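Local coordinates for protein putative solute-binding component of ABC transporter (Clostridium phytofermentans, PDB 4YS6) that probably serves as the sugar-binding component of an ABC transporter, a two-domain periplasmic-binding-type protein that holds beta-D-glucopyranose in its cleft, at residues 65-70 with 303-308; 87-92 with 110-115; 273-278 with 352-357. All blocks are in the same frame, centred on the assembly; numbering follows the deposited sequence.

Contact 1: residues 65-70 with 303-308; sequences AGYEVD and KMVDAI. With NA (sodium ion), chain E.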
loop_
_atom_site.group_PDB
_atom_site.type_symbol
_atom_site.label_atom_id
_atom_site.label_comp_id
_atom_site.label_asym_id
_atom_site.label_seq_id
_atom_site.Cartn_x
_atom_site.Cartn_y
_atom_site.Cartn_z
ATOM N N ALA A 65 24.842 2.845 7.925
ATOM C CA ALA A 65 25.558 3.426 6.793
ATOM C C ALA A 65 26.275 4.724 7.171
ATOM O O ALA A 65 26.947 5.331 6.334
ATOM C CB ALA A 65 24.590 3.674 5.644
ATOM N N GLY A 66 26.136 5.157 8.421
ATOM C CA GLY A 66 26.874 6.307 8.905
ATOM C C GLY A 66 26.135 7.625 8.957
ATOM O O GLY A 66 26.747 8.656 9.210
ATOM N N TYR A 67 24.827 7.603 8.732
ATOM C CA TYR A 67 24.045 8.821 8.786
ATOM C C TYR A 67 23.423 9.049 10.151
ATOM O O TYR A 67 23.271 8.115 10.945
ATOM C CB TYR A 67 22.951 8.791 7.716
ATOM C CG TYR A 67 23.522 8.640 6.339
ATOM C CD1 TYR A 67 23.994 9.744 5.643
ATOM C CD2 TYR A 67 23.621 7.393 5.740
ATOM C CE1 TYR A 67 24.526 9.604 4.384
ATOM C CE2 TYR A 67 24.163 7.249 4.487
ATOM C CZ TYR A 67 24.609 8.360 3.813
ATOM O OH TYR A 67 25.151 8.231 2.561
ATOM N N GLU A 68 23.119 10.313 10.426
ATOM C CA GLU A 68 22.257 10.694 11.534
ATOM C C GLU A 68 20.847 10.778 10.964
ATOM O O GLU A 68 20.667 11.044 9.763
ATOM C CB GLU A 68 22.676 12.020 12.168
ATOM C CG GLU A 68 24.039 12.002 12.846
ATOM C CD GLU A 68 24.044 11.214 14.149
ATOM O OE1 GLU A 68 22.990 10.642 14.513
ATOM O OE2 GLU A 68 25.105 11.172 14.816
ATOM N N VAL A 69 19.857 10.506 11.801
ATOM C CA VAL A 69 18.482 10.354 11.322
ATOM C C VAL A 69 17.483 11.155 12.131
ATOM O O VAL A 69 17.502 11.123 13.353
ATOM C CB VAL A 69 18.042 8.884 11.358
ATOM C CG1 VAL A 69 16.631 8.735 10.841
ATOM C CG2 VAL A 69 18.983 8.036 10.530
ATOM N N ASP A 70 16.603 11.860 11.428
ATOM C CA ASP A 70 15.465 12.546 12.036
ATOM C C ASP A 70 14.199 11.882 11.510
ATOM O O ASP A 70 13.729 12.204 10.415
ATOM C CB ASP A 70 15.491 14.030 11.697
ATOM C CG ASP A 70 14.354 14.817 12.361
ATOM O OD1 ASP A 70 13.576 14.240 13.148
ATOM O OD2 ASP A 70 14.260 16.031 12.100
ATOM N N LYS A 303 20.788 2.735 -0.455
ATOM C CA LYS A 303 21.694 2.762 -1.618
ATOM C C LYS A 303 21.563 4.073 -2.407
ATOM O O LYS A 303 22.569 4.624 -2.911
ATOM C CB LYS A 303 21.432 1.581 -2.554
ATOM C CG LYS A 303 21.836 0.254 -1.957
ATOM C CD LYS A 303 21.499 -0.851 -2.921
ATOM C CE LYS A 303 21.637 -2.213 -2.278
ATOM N NZ LYS A 303 21.185 -3.259 -3.237
HETATM N N MSE A 304 20.336 4.566 -2.544
HETATM C CA MSE A 304 20.091 5.854 -3.215
HETATM C C MSE A 304 20.687 7.009 -2.407
HETATM O O MSE A 304 21.310 7.899 -2.965
HETATM C CB MSE A 304 18.591 6.102 -3.449
HETATM C CG MSE A 304 17.974 5.088 -4.335
HETATM SE SE MSE A 304 16.055 5.572 -4.375
HETATM C CE MSE A 304 15.558 4.608 -5.969
ATOM N N VAL A 305 20.512 6.985 -1.091
ATOM C CA VAL A 305 21.064 8.019 -0.227
ATOM C C VAL A 305 22.587 8.050 -0.339
ATOM O O VAL A 305 23.212 9.121 -0.491
ATOM C CB VAL A 305 20.628 7.777 1.216
ATOM C CG1 VAL A 305 21.327 8.749 2.152
ATOM C CG2 VAL A 305 19.127 7.926 1.316
ATOM N N ASP A 306 23.195 6.869 -0.293
ATOM C CA ASP A 306 24.638 6.772 -0.453
ATOM C C ASP A 306 25.100 7.327 -1.811
ATOM O O ASP A 306 26.123 8.015 -1.903
ATOM C CB ASP A 306 25.105 5.321 -0.345
ATOM C CG ASP A 306 25.278 4.847 1.086
ATOM O OD1 ASP A 306 25.332 5.668 2.024
ATOM O OD2 ASP A 306 25.392 3.617 1.261
ATOM N N ALA A 307 24.367 6.991 -2.863
ATOM C CA ALA A 307 24.738 7.428 -4.197
ATOM C C ALA A 307 24.721 8.949 -4.257
ATOM O O ALA A 307 25.637 9.580 -4.798
ATOM C CB ALA A 307 23.798 6.839 -5.226
ATOM N N ILE A 308 23.691 9.530 -3.650
ATOM C CA ILE A 308 23.511 10.979 -3.666
ATOM C C ILE A 308 24.521 11.695 -2.763
ATOM O O ILE A 308 25.118 12.710 -3.148
ATOM C CB ILE A 308 22.079 11.343 -3.230
ATOM C CG1 ILE A 308 21.069 10.860 -4.273
ATOM C CG2 ILE A 308 21.943 12.826 -2.995
ATOM C CD1 ILE A 308 19.655 10.777 -3.764
HETATM NA NA NA E . 25.447 10.214 -7.080
HETATM O O HOH W 1 23.183 10.154 -7.559
#
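The phenol of Y67 reaches out to the helix of residues 303-308 and donates a hydrogen bond to D306, OH to OD1 at a short 2.6 Å, and the oxygen it meets accepts through its anti lone pair, the one turned away from OD2. OD1 lies at the edge of the ring and in its plane, and the carboxylate is rotated 32° from that plane. On D306, CG stands anti to its own carbonyl carbon (chi1 -82°), which swings the carboxylate off the helix flank toward the tyrosine although the CB itself does not aim that way. V305, one residue earlier, works on the ring from above: its CG1 sits over one face, 4.0 Å from the centroid of the Y67 ring and displaced toward the rim, a CH-pi contact whose nearest ring atom is CZ. A65 adds a light touch where its CB comes 4.2 Å from D306 OD1.

The tyrosine follows directly on a Schellman motif that ends helix 50-64, with G66 supplying the positive phi (100°), and it precedes strand 68-73. The contact therefore ties a helix-to-strand turn of this alpha/beta domain to helix 294-309. L62 of helix 50-64 touches both Y67 and V305. At A307 the same helix offers a carbonyl O to a sodium ion, 2.4 Å away, which G312 O also binds.

K310 forms a salt bridge to D306 OD1 and also bonds to A65 O. One carboxylate oxygen thus serves a phenol and an ammonium together, which probably favours the ionised form of D306, while the buried tyrosine hydroxyl has a charged acceptor and V305 lies against its ring.

Contact 2: residues 87-92 with 110-115; sequences NMISNG and LAQAKK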
loop_
_atom_site.group_PDB
_atom_site.type_symbol
_atom_site.label_atom_id
_atom_site.label_comp_id
_atom_site.label_asym_id
_atom_site.label_seq_id
_atom_site.Cartn_x
_atom_site.Cartn_y
_atom_site.Cartn_z
ATOM N N ASN A 87 10.549 21.371 9.696
ATOM C CA ASN A 87 11.448 21.298 10.849
ATOM C C ASN A 87 12.702 20.510 10.512
ATOM O O ASN A 87 13.781 20.840 10.987
ATOM C CB ASN A 87 10.757 20.651 12.046
ATOM C CG ASN A 87 9.666 21.527 12.640
ATOM O OD1 ASN A 87 9.558 22.713 12.323
ATOM N ND2 ASN A 87 8.847 20.939 13.506
HETATM N N MSE A 88 12.557 19.455 9.712
HETATM C CA MSE A 88 13.729 18.701 9.264
HETATM C C MSE A 88 14.681 19.607 8.497
HETATM O O MSE A 88 15.895 19.564 8.693
HETATM C CB MSE A 88 13.323 17.513 8.391
HETATM C CG MSE A 88 12.724 16.391 9.156
HETATM SE SE MSE A 88 11.835 15.105 7.974
HETATM C CE MSE A 88 10.941 14.096 9.393
ATOM N N ILE A 89 14.128 20.436 7.624
ATOM C CA ILE A 89 14.945 21.323 6.822
ATOM C C ILE A 89 15.635 22.333 7.740
ATOM O O ILE A 89 16.817 22.650 7.565
ATOM C CB ILE A 89 14.101 22.041 5.759
ATOM C CG1 ILE A 89 13.531 21.018 4.769
ATOM C CG2 ILE A 89 14.937 23.091 5.028
ATOM C CD1 ILE A 89 12.529 21.605 3.780
ATOM N N SER A 90 14.891 22.829 8.723
ATOM C CA SER A 90 15.410 23.826 9.660
ATOM C C SER A 90 16.510 23.239 10.534
ATOM O O SER A 90 17.444 23.924 10.918
ATOM C CB SER A 90 14.280 24.367 10.541
ATOM O OG SER A 90 13.305 25.035 9.759
ATOM N N ASN A 91 16.398 21.958 10.836
ATOM C CA ASN A 91 17.399 21.263 11.636
ATOM C C ASN A 91 18.619 20.863 10.829
ATOM O O ASN A 91 19.554 20.272 11.372
ATOM C CB ASN A 91 16.803 20.014 12.275
ATOM C CG ASN A 91 15.740 20.335 13.289
ATOM O OD1 ASN A 91 15.714 21.431 13.855
ATOM N ND2 ASN A 91 14.852 19.377 13.536
ATOM N N GLY A 92 18.602 21.158 9.534
ATOM C CA GLY A 92 19.764 20.925 8.694
ATOM C C GLY A 92 19.823 19.567 8.009
ATOM O O GLY A 92 20.905 19.112 7.631
ATOM N N LEU A 110 8.374 21.217 -0.395
ATOM C CA LEU A 110 9.420 20.629 -1.235
ATOM C C LEU A 110 10.137 21.660 -2.128
ATOM O O LEU A 110 11.323 21.468 -2.463
ATOM C CB LEU A 110 8.843 19.504 -2.066
ATOM C CG LEU A 110 8.442 18.285 -1.208
ATOM C CD1 LEU A 110 8.179 17.113 -2.092
ATOM C CD2 LEU A 110 9.485 17.915 -0.130
ATOM N N ALA A 111 9.456 22.748 -2.499
ATOM C CA ALA A 111 10.105 23.845 -3.196
ATOM C C ALA A 111 11.222 24.425 -2.319
ATOM O O ALA A 111 12.281 24.775 -2.813
ATOM C CB ALA A 111 9.087 24.947 -3.577
ATOM N N GLN A 112 10.965 24.526 -1.019
ATOM C CA GLN A 112 11.963 25.001 -0.052
ATOM C C GLN A 112 13.193 24.080 -0.042
ATOM O O GLN A 112 14.343 24.523 -0.032
ATOM C CB GLN A 112 11.329 25.081 1.345
ATOM C CG GLN A 112 12.250 25.575 2.421
ATOM C CD GLN A 112 11.575 25.607 3.777
ATOM O OE1 GLN A 112 10.351 25.458 3.886
ATOM N NE2 GLN A 112 12.372 25.799 4.822
ATOM N N ALA A 113 12.952 22.783 -0.081
ATOM C CA ALA A 113 14.049 21.818 -0.090
ATOM C C ALA A 113 14.856 21.951 -1.368
ATOM O O ALA A 113 16.081 21.988 -1.335
ATOM C CB ALA A 113 13.516 20.421 0.054
ATOM N N LYS A 114 14.151 22.054 -2.492
ATOM C CA LYS A 114 14.775 22.197 -3.795
ATOM C C LYS A 114 15.653 23.447 -3.845
ATOM O O LYS A 114 16.783 23.393 -4.315
ATOM C CB LYS A 114 13.708 22.237 -4.885
ATOM C CG LYS A 114 14.231 22.267 -6.295
ATOM C CD LYS A 114 13.079 22.458 -7.270
ATOM C CE LYS A 114 13.545 22.478 -8.716
ATOM N NZ LYS A 114 13.979 21.124 -9.157
ATOM N N LYS A 115 15.142 24.561 -3.330
ATOM C CA LYS A 115 15.905 25.803 -3.286
ATOM C C LYS A 115 17.216 25.636 -2.528
ATOM O O LYS A 115 18.228 26.240 -2.893
ATOM C CB LYS A 115 15.064 26.909 -2.637
ATOM C CG LYS A 115 15.787 28.228 -2.415
ATOM C CD LYS A 115 16.073 28.955 -3.727
ATOM C CE LYS A 115 16.395 30.429 -3.483
ATOM N NZ LYS A 115 16.793 31.101 -4.741
HETATM O O HOH W 2 12.234 25.303 7.509
#
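The helical turns at I89 and A113 bring their CA atoms to 7.0 Å, the nearest backbone approach between residues 87-92 and 110-115. They belong to helices 78-90 and 107-115, neighbours on one face of the sheet in a Rossmann-like alpha/beta domain, with strand 95-98 running between them in the chain. I89 carries the packing. Its CG1 branch stands anti to the carbonyl carbon (chi1 -64°) and sends CD1 across to the neighbouring helix, where it meets A113 CB at 4.0 Å. The other branch, CG2, takes the amide end of Q112: NE2 lies 3.7 Å from I89 CG2, a van der Waals approach. Q112 gets there by being fully extended, both chi1 and chi2 near 180°, and passes aslant over the isoleucine. Beneath the pair, L96 of strand 95-98 touches both I89 and A113, so both helices rest on the same strand residue.

Helix 78-90 ends here in a Schellman motif, with G92 at positive phi and its N bonded to I89 O. On the more exposed side, at S90, the packing gives way to water. S90 OG, which also bonds to E86 O, shares one water molecule with Q112; that water lies 2.5 Å from S90 OG and accepts the N-H of Q112 NE2 at 2.7 Å.

Contact 3: residues 273-278 with 352-357; sequences CDIANV and GYYTED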
loop_
_atom_site.group_PDB
_atom_site.type_symbol
_atom_site.label_atom_id
_atom_site.label_comp_id
_atom_site.label_asym_id
_atom_site.label_seq_id
_atom_site.Cartn_x
_atom_site.Cartn_y
_atom_site.Cartn_z
ATOM N N CYS A 273 0.765 -8.256 4.572
ATOM C CA CYS A 273 0.906 -9.268 5.615
ATOM C C CYS A 273 0.987 -8.634 7.003
ATOM O O CYS A 273 1.886 -8.975 7.806
ATOM C CB CYS A 273 2.132 -10.156 5.378
ATOM S SG CYS A 273 1.931 -11.173 3.893
ATOM N N ASP A 274 0.076 -7.698 7.282
ATOM C CA ASP A 274 -0.090 -7.208 8.652
ATOM C C ASP A 274 -0.362 -8.393 9.576
ATOM O O ASP A 274 -1.012 -9.357 9.197
ATOM C CB ASP A 274 -1.258 -6.217 8.782
ATOM C CG ASP A 274 -0.998 -4.884 8.102
ATOM O OD1 ASP A 274 0.168 -4.587 7.745
ATOM O OD2 ASP A 274 -1.974 -4.105 7.975
ATOM N N ILE A 275 0.074 -8.284 10.818
ATOM C CA ILE A 275 -0.060 -9.377 11.769
ATOM C C ILE A 275 -1.513 -9.790 11.969
ATOM O O ILE A 275 -1.811 -10.969 11.977
ATOM C CB ILE A 275 0.578 -8.995 13.127
ATOM C CG1 ILE A 275 2.086 -8.964 12.962
ATOM C CG2 ILE A 275 0.225 -9.995 14.229
ATOM C CD1 ILE A 275 2.823 -8.349 14.143
ATOM N N ALA A 276 -2.412 -8.830 12.143
ATOM C CA ALA A 276 -3.827 -9.133 12.336
ATOM C C ALA A 276 -4.364 -9.976 11.183
ATOM O O ALA A 276 -5.121 -10.935 11.397
ATOM C CB ALA A 276 -4.627 -7.844 12.454
ATOM N N ASN A 277 -3.982 -9.595 9.964
ATOM C CA ASN A 277 -4.457 -10.290 8.772
ATOM C C ASN A 277 -3.837 -11.658 8.608
ATOM O O ASN A 277 -4.514 -12.573 8.131
ATOM C CB ASN A 277 -4.197 -9.448 7.541
ATOM C CG ASN A 277 -4.854 -8.113 7.643
ATOM O OD1 ASN A 277 -4.473 -7.300 8.479
ATOM N ND2 ASN A 277 -5.840 -7.865 6.797
ATOM N N VAL A 278 -2.569 -11.815 8.984
ATOM C CA VAL A 278 -1.965 -13.149 8.938
ATOM C C VAL A 278 -2.698 -14.085 9.887
ATOM O O VAL A 278 -3.018 -15.227 9.537
ATOM C CB VAL A 278 -0.473 -13.110 9.283
ATOM C CG1 VAL A 278 0.124 -14.539 9.294
ATOM C CG2 VAL A 278 0.258 -12.250 8.279
ATOM N N GLY A 352 12.892 -13.967 8.881
ATOM C CA GLY A 352 13.210 -13.121 10.006
ATOM C C GLY A 352 12.347 -11.885 10.059
ATOM O O GLY A 352 12.589 -10.998 10.865
ATOM N N TYR A 353 11.335 -11.797 9.208
ATOM C CA TYR A 353 10.513 -10.583 9.204
ATOM C C TYR A 353 9.711 -10.437 10.500
ATOM O O TYR A 353 9.689 -9.366 11.117
ATOM C CB TYR A 353 9.565 -10.585 8.000
ATOM C CG TYR A 353 9.026 -9.206 7.694
ATOM C CD1 TYR A 353 9.775 -8.307 6.959
ATOM C CD2 TYR A 353 7.791 -8.791 8.169
ATOM C CE1 TYR A 353 9.315 -7.039 6.681
ATOM C CE2 TYR A 353 7.311 -7.492 7.890
ATOM C CZ TYR A 353 8.089 -6.628 7.145
ATOM O OH TYR A 353 7.665 -5.335 6.827
ATOM N N TYR A 354 9.051 -11.514 10.901
ATOM C CA TYR A 354 8.330 -11.594 12.163
ATOM C C TYR A 354 8.954 -12.677 13.036
ATOM O O TYR A 354 9.646 -13.557 12.531
ATOM C CB TYR A 354 6.869 -11.934 11.931
ATOM C CG TYR A 354 6.037 -10.854 11.264
ATOM C CD1 TYR A 354 6.140 -9.531 11.653
ATOM C CD2 TYR A 354 5.117 -11.174 10.272
ATOM C CE1 TYR A 354 5.345 -8.546 11.070
ATOM C CE2 TYR A 354 4.308 -10.198 9.681
ATOM C CZ TYR A 354 4.435 -8.883 10.085
ATOM O OH TYR A 354 3.666 -7.900 9.511
ATOM N N THR A 355 8.699 -12.619 14.342
ATOM C CA THR A 355 9.053 -13.711 15.237
ATOM C C THR A 355 7.842 -14.600 15.366
ATOM O O THR A 355 6.719 -14.149 15.140
ATOM C CB THR A 355 9.470 -13.206 16.610
ATOM O OG1 THR A 355 8.319 -12.696 17.292
ATOM C CG2 THR A 355 10.501 -12.107 16.479
ATOM N N GLU A 356 8.051 -15.855 15.746
ATOM C CA GLU A 356 6.949 -16.807 15.824
ATOM C C GLU A 356 5.938 -16.354 16.884
ATOM O O GLU A 356 4.746 -16.624 16.761
ATOM C CB GLU A 356 7.463 -18.225 16.140
ATOM C CG GLU A 356 6.734 -19.341 15.377
ATOM C CD GLU A 356 7.131 -20.745 15.834
ATOM O OE1 GLU A 356 6.847 -21.092 17.003
ATOM O OE2 GLU A 356 7.724 -21.501 15.027
ATOM N N ASP A 357 6.410 -15.648 17.910
ATOM C CA ASP A 357 5.522 -15.197 18.982
ATOM C C ASP A 357 4.538 -14.167 18.445
ATOM O O ASP A 357 3.395 -14.110 18.896
ATOM C CB ASP A 357 6.314 -14.603 20.149
HETATM O O HOH W 3 2.863 -5.364 7.317
#
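Y354 places its hydroxyl against the backbone of C273, donating to its carbonyl O at 2.7 Å. The angle at that oxygen, C=O to donor, is 141°, and the phenol comes in tilted 27° from the carbonyl plane; seen from the ring, C273 O sits at the edge, in plane. I275 lies over one face, with CG1 4.0 Å from the centroid of the Y354 ring in a CH-pi contact shifted toward the rim, closest to CZ at 3.7 Å. Against the opposite face, over its centre, rests CD2 of the preceding residue, Y353, so the phenol is clamped between an isoleucine and a second tyrosine. With CG anti to the carbonyl carbon (chi1 -69°), Y354 projects from the tail segment toward the start of helix 275-282.

A second layer fixes these groups. Q49 bonds to Y354 OH through NE2 and to I275 N through OE1, bridging both sides of the contact. Y353 is itself held by T294 through its hydroxyl and by an edge-to-face stack on F291. One water donates to D274 OD1 at 2.8 Å and, weakly, to the phenol oxygen.

C273 and D274 directly follow D272 of the glucose pocket, and the D274 side chain lies about 6 Å from the sugar. The buried phenol, donor to C273 and acceptor from Q49, thus pins the C-terminal tail to the backbone beside that pocket.

Contacts 1 and 2 lie in the same lobe, their centres 17 Å apart, and are joined by strand 68-73 and helix 78-90, which succeed each other in the chain: D70 of contact 1 packs against M88 of contact 2. Contact 2 is nested inside the long loop that contact 1 closes. Contact 3 stands apart, its centre 28 Å from contact 1 and 36 Å from contact 2, with nothing touching. Along the chain contacts 1 and 3 alternate segments, because the chain goes from the first lobe to 273-278, returns for 303-308, and its tail then comes back to 273-278. Contacts 1 and 2 thus join helices and strand ends at one lobe's periphery, while contact 3 joins the tail to the backbone close to the sugar cleft.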